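Local coordinates for protein ribonuclease VapC (Klebsiella pneumoniae, PDB 7BY3) that probably acts as the toxin of a toxin-antitoxin system, a magnesium-dependent ribonuclease that cleaves RNA, at residues Lys85-Leu88 / Pro89-Ile92; Ala74-Ser77 / Val78-Gln82; Thr106-Thr109 / Lys110-Gly114. One frame throughout, in Å; residues are numbered along the deposited sequence.

Contact 1. Residues Lys85-Leu88 / Pro89-Ile92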
ATOM      1  N   LYS B  85       9.063 -12.062 -11.857  1.00 41.56           N
ATOM      2  CA  LYS B  85      10.291 -11.687 -11.152  1.00 42.34           C
ATOM      3  C   LYS B  85      10.369 -10.178 -10.979  1.00 40.92           C
ATOM      4  O   LYS B  85      11.355  -9.544 -11.351  1.00 42.86           O
ATOM      5  CB  LYS B  85      11.528 -12.199 -11.886  1.00 43.09           C
ATOM      6  CG  LYS B  85      11.500 -13.687 -12.143  1.00 43.98           C
ATOM      7  CD  LYS B  85      12.895 -14.244 -12.306  1.00 44.56           C
ATOM      8  CE  LYS B  85      12.842 -15.607 -12.961  1.00 42.70           C
ATOM      9  NZ  LYS B  85      13.634 -16.611 -12.207  1.00 46.72           N
ATOM     10  N   LEU B  86       9.324  -9.614 -10.391  1.00 39.39           N
ATOM     11  CA  LEU B  86       9.168  -8.172 -10.309  1.00 38.69           C
ATOM     12  C   LEU B  86       9.528  -7.654  -8.934  1.00 39.10           C
ATOM     13  O   LEU B  86       9.486  -8.386  -7.954  1.00 39.61           O
ATOM     14  CB  LEU B  86       7.737  -7.755 -10.649  1.00 36.34           C
ATOM     15  CG  LEU B  86       7.327  -7.758 -12.114  1.00 35.42           C
ATOM     16  CD1 LEU B  86       5.823  -7.653 -12.194  1.00 32.38           C
ATOM     17  CD2 LEU B  86       7.987  -6.598 -12.838  1.00 36.65           C
ATOM     18  N   LYS B  87       9.970  -6.407  -8.886  1.00 41.34           N
ATOM     19  CA  LYS B  87      10.094  -5.694  -7.626  1.00 44.32           C
ATOM     20  C   LYS B  87       8.695  -5.492  -7.046  1.00 38.96           C
ATOM     21  O   LYS B  87       7.749  -5.307  -7.804  1.00 37.62           O
ATOM     22  CB  LYS B  87      10.791  -4.361  -7.850  1.00 46.67           C
ATOM     23  CG  LYS B  87      12.125  -4.487  -8.543  1.00 50.81           C
ATOM     24  CD  LYS B  87      12.921  -3.178  -8.538  1.00 49.72           C
ATOM     25  CE  LYS B  87      14.063  -3.150  -9.532  1.00 53.61           C
ATOM     26  NZ  LYS B  87      13.654  -3.166 -10.980  1.00 60.92           N
ATOM     27  N   LEU B  88       8.554  -5.551  -5.720  1.00 39.84           N
ATOM     28  CA  LEU B  88       7.226  -5.499  -5.081  1.00 37.22           C
ATOM     29  C   LEU B  88       6.352  -4.290  -5.463  1.00 33.43           C
ATOM     30  O   LEU B  88       5.168  -4.466  -5.747  1.00 32.24           O
ATOM     31  CB  LEU B  88       7.350  -5.552  -3.549  1.00 35.74           C
ATOM     32  CG  LEU B  88       6.010  -5.502  -2.791  1.00 33.42           C
ATOM     33  CD1 LEU B  88       5.091  -6.644  -3.207  1.00 31.12           C
ATOM     34  CD2 LEU B  88       6.176  -5.483  -1.272  1.00 33.97           C
ATOM     35  N   PRO B  89       6.913  -3.065  -5.471  1.00 35.04           N
ATOM     36  CA  PRO B  89       6.070  -1.939  -5.890  1.00 34.24           C
ATOM     37  C   PRO B  89       5.684  -2.025  -7.360  1.00 31.05           C
ATOM     38  O   PRO B  89       4.603  -1.572  -7.727  1.00 29.99           O
ATOM     39  CB  PRO B  89       6.956  -0.720  -5.626  1.00 38.61           C
ATOM     40  CG  PRO B  89       8.316  -1.236  -5.702  1.00 41.88           C
ATOM     41  CD  PRO B  89       8.275  -2.618  -5.139  1.00 41.41           C
ATOM     42  N   ASP B  90       6.561  -2.594  -8.183  1.00 33.47           N
ATOM     43  CA  ASP B  90       6.243  -2.861  -9.581  1.00 32.24           C
ATOM     44  C   ASP B  90       5.057  -3.815  -9.666  1.00 29.44           C
ATOM     45  O   ASP B  90       4.139  -3.613 -10.460  1.00 27.81           O
ATOM     46  CB  ASP B  90       7.449  -3.458 -10.316  1.00 36.46           C
ATOM     47  CG  ASP B  90       8.410  -2.401 -10.831  1.00 41.52           C
ATOM     48  OD1 ASP B  90       7.997  -1.232 -10.972  1.00 49.15           O
ATOM     49  OD2 ASP B  90       9.580  -2.747 -11.100  1.00 43.94           O
ATOM     50  N   ALA B  91       5.089  -4.852  -8.836  1.00 30.11           N
ATOM     51  CA  ALA B  91       4.044  -5.870  -8.819  1.00 27.50           C
ATOM     52  C   ALA B  91       2.702  -5.296  -8.376  1.00 26.70           C
ATOM     53  O   ALA B  91       1.656  -5.675  -8.897  1.00 25.53           O
ATOM     54  CB  ALA B  91       4.448  -7.023  -7.909  1.00 27.43           C
ATOM     55  N   ILE B  92       2.742  -4.378  -7.417  1.00 26.35           N
ATOM     56  CA  ILE B  92       1.527  -3.778  -6.877  1.00 26.48           C
ATOM     57  C   ILE B  92       0.851  -2.876  -7.908  1.00 26.05           C
ATOM     58  O   ILE B  92      -0.372  -2.888  -8.051  1.00 26.10           O
ATOM     59  CB  ILE B  92       1.826  -2.979  -5.590  1.00 26.07           C
ATOM     60  CG1 ILE B  92       2.298  -3.924  -4.483  1.00 25.74           C
ATOM     61  CG2 ILE B  92       0.597  -2.217  -5.128  1.00 26.69           C
ATOM     62  CD1 ILE B  92       2.832  -3.221  -3.259  1.00 26.92           C
TER
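The carbonyl oxygen of K87 receives the amide of A91 (A91 N to K87 O, 2.9 Å, N-H...O angle 152°), and D90 N also lies 3.0 Å from K87 O. This is the N-terminal turn of helix 88-99 in the PIN domain, with K87 at the N-cap. The next rung follows from I92 N to L88 O, 2.9 Å, so two successive i to i+4 bonds establish the helix from its first residue.

K87 runs beside D90, both side chains pointing the same way, and its CB passes 3.8 Å from D90 OD2. The lysine chain bends at its last torsion (chi4 67°), yet K87 NZ remains 4.1 Å from D90 OD2, beyond a salt bridge; its salt bridge is to D111. D90 is a predicted magnesium ligand near D9, the other predicted one, and its OD1 forms a salt bridge with a basic side chain of another protein's chain. The lysine therefore probably adds positive potential beside this acidic cluster.

L86 supplies apolar cover: its CD2 meets D90 CB with the two side chains at about a right angle, and L86 CB lies 4.3 Å from A91 CB. On the other flank L88 has CG anti to its backbone N (chi1 180°), which directs the isobutyl group to I92 and to M42 of the second subunit. There L88 CG rests 3.9 Å from I92 CD1, while I92 CG1 approaches L88 O to 3.2 Å.

Contact 2. Residues Ala74-Ser77 / Val78-Gln82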
ATOM      1  N   ALA B  74      -3.064  -6.842  -3.056  1.00 32.35           N
ATOM      2  CA  ALA B  74      -1.949  -7.479  -2.375  1.00 31.66           C
ATOM      3  C   ALA B  74      -1.851  -8.947  -2.766  1.00 30.44           C
ATOM      4  O   ALA B  74      -0.756  -9.478  -2.935  1.00 30.81           O
ATOM      5  CB  ALA B  74      -2.100  -7.339  -0.869  1.00 32.99           C
ATOM      6  N   GLU B  75      -3.002  -9.593  -2.910  1.00 31.88           N
ATOM      7  CA  GLU B  75      -3.055 -10.999  -3.298  1.00 34.02           C
ATOM      8  C   GLU B  75      -2.437 -11.212  -4.675  1.00 31.07           C
ATOM      9  O   GLU B  75      -1.592 -12.087  -4.862  1.00 30.75           O
ATOM     10  CB  GLU B  75      -4.499 -11.501  -3.294  1.00 37.59           C
ATOM     11  CG  GLU B  75      -4.636 -12.972  -2.980  1.00 38.59           C
ATOM     12  CD  GLU B  75      -4.266 -13.279  -1.549  1.00 37.27           C
ATOM     13  OE1 GLU B  75      -4.967 -12.792  -0.640  1.00 38.15           O
ATOM     14  OE2 GLU B  75      -3.268 -13.996  -1.332  1.00 38.60           O
ATOM     15  N   ARG B  76      -2.870 -10.404  -5.636  1.00 29.86           N
ATOM     16  CA  ARG B  76      -2.349 -10.473  -6.994  1.00 29.48           C
ATOM     17  C   ARG B  76      -0.885 -10.052  -7.036  1.00 29.08           C
ATOM     18  O   ARG B  76      -0.095 -10.596  -7.808  1.00 28.85           O
ATOM     19  CB  ARG B  76      -3.181  -9.589  -7.926  1.00 30.62           C
ATOM     20  CG  ARG B  76      -2.684  -9.548  -9.360  1.00 30.21           C
ATOM     21  CD  ARG B  76      -2.764 -10.913 -10.017  1.00 30.13           C
ATOM     22  NE  ARG B  76      -4.139 -11.396 -10.091  1.00 32.20           N
ATOM     23  CZ  ARG B  76      -5.016 -11.015 -11.013  1.00 32.00           C
ATOM     24  NH1 ARG B  76      -4.667 -10.142 -11.948  1.00 29.18           N
ATOM     25  NH2 ARG B  76      -6.246 -11.509 -10.999  1.00 36.77           N
ATOM     26  N   SER B  77      -0.531  -9.087  -6.193  1.00 28.61           N
ATOM     27  CA  SER B  77       0.820  -8.534  -6.167  1.00 27.85           C
ATOM     28  C   SER B  77       1.869  -9.586  -5.824  1.00 29.29           C
ATOM     29  O   SER B  77       2.931  -9.634  -6.442  1.00 29.84           O
ATOM     30  CB  SER B  77       0.899  -7.379  -5.170  1.00 26.37           C
ATOM     31  OG  SER B  77       0.032  -6.326  -5.550  1.00 27.28           O
ATOM     32  N   VAL B  78       1.568 -10.423  -4.836  1.00 30.79           N
ATOM     33  CA  VAL B  78       2.477 -11.489  -4.423  1.00 31.74           C
ATOM     34  C   VAL B  78       2.677 -12.492  -5.556  1.00 31.15           C
ATOM     35  O   VAL B  78       3.792 -12.954  -5.808  1.00 32.06           O
ATOM     36  CB  VAL B  78       1.954 -12.221  -3.166  1.00 30.41           C
ATOM     37  CG1 VAL B  78       2.817 -13.431  -2.850  1.00 34.55           C
ATOM     38  CG2 VAL B  78       1.905 -11.270  -1.980  1.00 30.28           C
ATOM     39  N   ALA B  79       1.589 -12.810  -6.246  1.00 30.59           N
ATOM     40  CA  ALA B  79       1.622 -13.756  -7.352  1.00 30.31           C
ATOM     41  C   ALA B  79       2.390 -13.201  -8.549  1.00 31.32           C
ATOM     42  O   ALA B  79       3.186 -13.910  -9.163  1.00 34.74           O
ATOM     43  CB  ALA B  79       0.209 -14.131  -7.761  1.00 30.40           C
ATOM     44  N   LEU B  80       2.147 -11.936  -8.878  1.00 29.64           N
ATOM     45  CA  LEU B  80       2.802 -11.303 -10.021  1.00 30.71           C
ATOM     46  C   LEU B  80       4.298 -11.179  -9.818  1.00 32.30           C
ATOM     47  O   LEU B  80       5.072 -11.189 -10.775  1.00 32.36           O
ATOM     48  CB  LEU B  80       2.219  -9.917 -10.282  1.00 27.66           C
ATOM     49  CG  LEU B  80       0.859  -9.861 -10.966  1.00 26.21           C
ATOM     50  CD1 LEU B  80       0.406  -8.424 -11.070  1.00 25.57           C
ATOM     51  CD2 LEU B  80       0.945 -10.502 -12.338  1.00 29.23           C
ATOM     52  N   ARG B  81       4.696 -11.049  -8.560  1.00 34.62           N
ATOM     53  CA  ARG B  81       6.089 -10.833  -8.221  1.00 37.51           C
ATOM     54  C   ARG B  81       6.933 -12.061  -8.541  1.00 38.55           C
ATOM     55  O   ARG B  81       8.090 -11.937  -8.940  1.00 39.28           O
ATOM     56  CB  ARG B  81       6.229 -10.469  -6.744  1.00 37.36           C
ATOM     57  CG  ARG B  81       7.631 -10.072  -6.383  1.00 40.40           C
ATOM     58  CD  ARG B  81       7.795  -9.639  -4.939  1.00 41.25           C
ATOM     59  NE  ARG B  81       9.142  -9.935  -4.448  1.00 48.22           N
ATOM     60  CZ  ARG B  81       9.689 -11.149  -4.398  1.00 53.19           C
ATOM     61  NH1 ARG B  81       8.999 -12.225  -4.764  1.00 49.97           N
ATOM     62  NH2 ARG B  81      10.927 -11.295  -3.946  1.00 58.27           N
ATOM     63  N   GLN B  82       6.361 -13.244  -8.347  1.00 39.85           N
ATOM     64  CA  GLN B  82       7.060 -14.478  -8.683  1.00 42.86           C
ATOM     65  C   GLN B  82       6.973 -14.827 -10.166  1.00 43.73           C
ATOM     66  O   GLN B  82       7.959 -15.268 -10.760  1.00 45.91           O
ATOM     67  CB  GLN B  82       6.524 -15.641  -7.855  1.00 45.69           C
ATOM     68  CG  GLN B  82       7.313 -16.928  -8.048  1.00 51.43           C
ATOM     69  CD  GLN B  82       8.737 -16.824  -7.535  1.00 55.89           C
ATOM     70  OE1 GLN B  82       9.637 -16.375  -8.247  1.00 60.15           O
ATOM     71  NE2 GLN B  82       8.948 -17.242  -6.292  1.00 64.06           N
TER
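R76 and L80 meet within a single helix, an i to i+4 contact on helix 71-83, which precedes helix 88-99 in the PIN fold. Three i to i+4 backbone bonds show the alpha-helix: V78 N to A74 O at 3.1 Å, L80 N to R76 O at 2.8 Å, and R81 N to S77 O at 3.1 Å. They differ in quality. The middle bond has an N-H...O angle of 160°, whereas the last is bent to 137°.

The aliphatic part of R76 carries the side-chain contact. Bends at chi2 and chi3 bring its methylenes against L80, placing R76 CG 3.7 Å from L80 CD1 and R76 CD 3.9 Å from L80 CG. The two side chains cross at a slant, by branch and methylene rather than by the guanidinium, whose NH1 makes a weak hydrogen bond to Q98. R76 also rests on A95 and L99 of helix 88-99.

S77 OG stands beside its own backbone N (chi1 -62°) and is hydrogen-bonded to I73 O one turn earlier, so this hydroxyl is satisfied within the helix, at the face that meets I92 and A95. Another face belongs to the assembly: A74 packs on M42 of the second subunit, and E75 OE2 forms a salt bridge with R58 of that subunit. V78 CG2, one turn on from A74, lies 3.3 Å from A74 O.

Contact 3. Residues Thr106-Thr109 / Lys110-Gly114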
ATOM      1  N   THR B 106       4.087   2.701 -18.814  1.00 38.80           N
ATOM      2  CA  THR B 106       5.331   2.885 -18.086  1.00 40.64           C
ATOM      3  C   THR B 106       6.497   2.985 -19.055  1.00 41.12           C
ATOM      4  O   THR B 106       6.453   2.432 -20.152  1.00 39.65           O
ATOM      5  CB  THR B 106       5.581   1.726 -17.097  1.00 38.67           C
ATOM      6  OG1 THR B 106       6.865   1.885 -16.481  1.00 39.09           O
ATOM      7  CG2 THR B 106       5.531   0.388 -17.818  1.00 36.59           C
ATOM      8  N   ARG B 107       7.540   3.698 -18.650  1.00 42.42           N
ATOM      9  CA  ARG B 107       8.751   3.771 -19.452  1.00 45.79           C
ATOM     10  C   ARG B 107       9.670   2.590 -19.185  1.00 47.34           C
ATOM     11  O   ARG B 107      10.721   2.468 -19.814  1.00 51.16           O
ATOM     12  CB  ARG B 107       9.508   5.068 -19.180  1.00 48.11           C
ATOM     13  CG  ARG B 107       9.446   6.071 -20.309  1.00 51.34           C
ATOM     14  CD  ARG B 107      10.387   7.232 -20.053  1.00 53.57           C
ATOM     15  NE  ARG B 107       9.876   8.108 -19.007  1.00 53.86           N
ATOM     16  CZ  ARG B 107      10.279   8.068 -17.744  1.00 54.45           C
ATOM     17  NH1 ARG B 107       9.763   8.894 -16.852  1.00 51.63           N
ATOM     18  NH2 ARG B 107      11.205   7.206 -17.381  1.00 50.76           N
ATOM     19  N   ASN B 108       9.274   1.708 -18.273  1.00 44.50           N
ATOM     20  CA  ASN B 108      10.176   0.649 -17.855  1.00 43.54           C
ATOM     21  C   ASN B 108       9.962  -0.592 -18.716  1.00 42.05           C
ATOM     22  O   ASN B 108       9.022  -1.359 -18.513  1.00 41.81           O
ATOM     23  CB  ASN B 108       9.939   0.344 -16.370  1.00 43.23           C
ATOM     24  CG  ASN B 108      10.930  -0.649 -15.798  1.00 45.61           C
ATOM     25  OD1 ASN B 108      11.896  -1.038 -16.453  1.00 52.49           O
ATOM     26  ND2 ASN B 108      10.696  -1.060 -14.557  1.00 45.75           N
ATOM     27  N   THR B 109      10.867  -0.777 -19.672  1.00 42.29           N
ATOM     28  CA  THR B 109      10.863  -1.924 -20.572  1.00 41.33           C
ATOM     29  C   THR B 109      11.598  -3.110 -19.974  1.00 41.71           C
ATOM     30  O   THR B 109      11.221  -4.261 -20.180  1.00 40.70           O
ATOM     31  CB  THR B 109      11.490  -1.571 -21.928  1.00 40.26           C
ATOM     32  OG1 THR B 109      12.857  -1.188 -21.740  1.00 40.33           O
ATOM     33  CG2 THR B 109      10.734  -0.423 -22.573  1.00 41.52           C
ATOM     34  N   LYS B 110      12.667  -2.800 -19.247  1.00 44.07           N
ATOM     35  CA  LYS B 110      13.545  -3.803 -18.659  1.00 45.91           C
ATOM     36  C   LYS B 110      12.758  -4.795 -17.815  1.00 45.83           C
ATOM     37  O   LYS B 110      12.922  -6.007 -17.944  1.00 49.34           O
ATOM     38  CB  LYS B 110      14.624  -3.120 -17.816  1.00 47.65           C
ATOM     39  CG  LYS B 110      15.701  -4.047 -17.293  1.00 50.93           C
ATOM     40  CD  LYS B 110      16.799  -3.257 -16.600  1.00 53.95           C
ATOM     41  CE  LYS B 110      17.647  -4.148 -15.712  1.00 63.18           C
ATOM     42  NZ  LYS B 110      16.880  -5.319 -15.208  1.00 66.53           N
ATOM     43  N   ASP B 111      11.904  -4.265 -16.947  1.00 45.74           N
ATOM     44  CA  ASP B 111      11.062  -5.092 -16.094  1.00 46.23           C
ATOM     45  C   ASP B 111       9.779  -5.595 -16.769  1.00 42.57           C
ATOM     46  O   ASP B 111       9.370  -6.732 -16.550  1.00 42.05           O
ATOM     47  CB  ASP B 111      10.702  -4.323 -14.819  1.00 49.48           C
ATOM     48  CG  ASP B 111      11.917  -4.017 -13.958  1.00 57.02           C
ATOM     49  OD1 ASP B 111      12.871  -4.823 -13.962  1.00 65.41           O
ATOM     50  OD2 ASP B 111      11.914  -2.972 -13.273  1.00 52.08           O
ATOM     51  N   PHE B 112       9.134  -4.744 -17.563  1.00 39.95           N
ATOM     52  CA  PHE B 112       7.772  -5.029 -18.024  1.00 37.03           C
ATOM     53  C   PHE B 112       7.577  -5.606 -19.431  1.00 37.11           C
ATOM     54  O   PHE B 112       6.442  -5.879 -19.823  1.00 35.52           O
ATOM     55  CB  PHE B 112       6.932  -3.759 -17.903  1.00 36.66           C
ATOM     56  CG  PHE B 112       6.392  -3.531 -16.526  1.00 35.91           C
ATOM     57  CD1 PHE B 112       5.354  -4.310 -16.045  1.00 34.45           C
ATOM     58  CD2 PHE B 112       6.923  -2.548 -15.710  1.00 36.68           C
ATOM     59  CE1 PHE B 112       4.853  -4.113 -14.779  1.00 32.90           C
ATOM     60  CE2 PHE B 112       6.423  -2.344 -14.439  1.00 35.78           C
ATOM     61  CZ  PHE B 112       5.386  -3.129 -13.974  1.00 33.71           C
ATOM     62  N   ALA B 113       8.646  -5.794 -20.194  1.00 38.90           N
ATOM     63  CA  ALA B 113       8.496  -6.330 -21.546  1.00 38.49           C
ATOM     64  C   ALA B 113       8.048  -7.792 -21.513  1.00 39.12           C
ATOM     65  O   ALA B 113       8.559  -8.589 -20.733  1.00 37.94           O
ATOM     66  CB  ALA B 113       9.791  -6.190 -22.326  1.00 40.03           C
ATOM     67  N   GLY B 114       7.090  -8.135 -22.368  1.00 39.09           N
ATOM     68  CA  GLY B 114       6.553  -9.483 -22.404  1.00 40.01           C
ATOM     69  C   GLY B 114       5.340  -9.637 -21.509  1.00 38.47           C
ATOM     70  O   GLY B 114       4.694 -10.683 -21.492  1.00 39.24           O
TER
HETATM   71  O   HOH W   1      13.779  -0.041 -18.377  1.00 41.60           O
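Two hydrogen bonds join the amide of N108 to D111. N108 OD1 accepts D111 N at 3.3 Å, a long bond but a straight one (171°), whose donor stands above the amide carbonyl plane. In return N108 ND2 donates to D111 OD2 at 2.6 Å, meeting the carboxylate on its anti side. CG anti to the backbone N (chi1 -174°) carries the N108 amide to D111, and the amide and carboxylate planes lie 71° apart. Both ends of the amide are thus engaged, which fixes its flip.

A water joins in: water 1 donates to N108 OD1 (2.9 Å) and accepts from K110 N (3.1 Å), bridging the cap to the amide two residues on. Further backbone N-H groups are tied by A113 N to T109 O, 3.0 Å, and by N108 N to T106 OG1, 3.0 Å.

F112 makes the ring contacts. T106 CG2 touches F112 CD2 at 3.9 Å, the side chains crossing at about a right angle. N108 O lies at the ring edge in its plane, 3.7 Å from F112 CD2. The phenyl also touches V118 and L94.

T106 OG1 is further hydrogen-bonded to D9 and N11; D111 OD2, also salt-bridged to K87, lies close to the like-charged D90 OD2. An ST turn at T106 and the N-cap at N108 thus shape the loop beside D9 and D90, consistent with the acidic metal site of a PIN domain.

Overall arrangement
Along the chain contact 2 comes first, then contact 1, then contact 3, each closing its own turn before the next opens, so none nests or crosses. Helix 71-83, carrying contact 2, ends near 83, and a short loop leads into contact 1 at the start of helix 88-99. These two touch: L86 N probably donates to R81 O at 3.0 Å, and A91 and I92 pack on S77. Both also reach the second subunit. After helix 88-99 and strand 103-105, contact 3 returns to contact 1, where K87 NZ meets D111 OD2 at 2.9 Å and F112 packs by D90. Contact 1 thus links the helix pair to the 106-114 loop; contacts 2 and 3 do not touch.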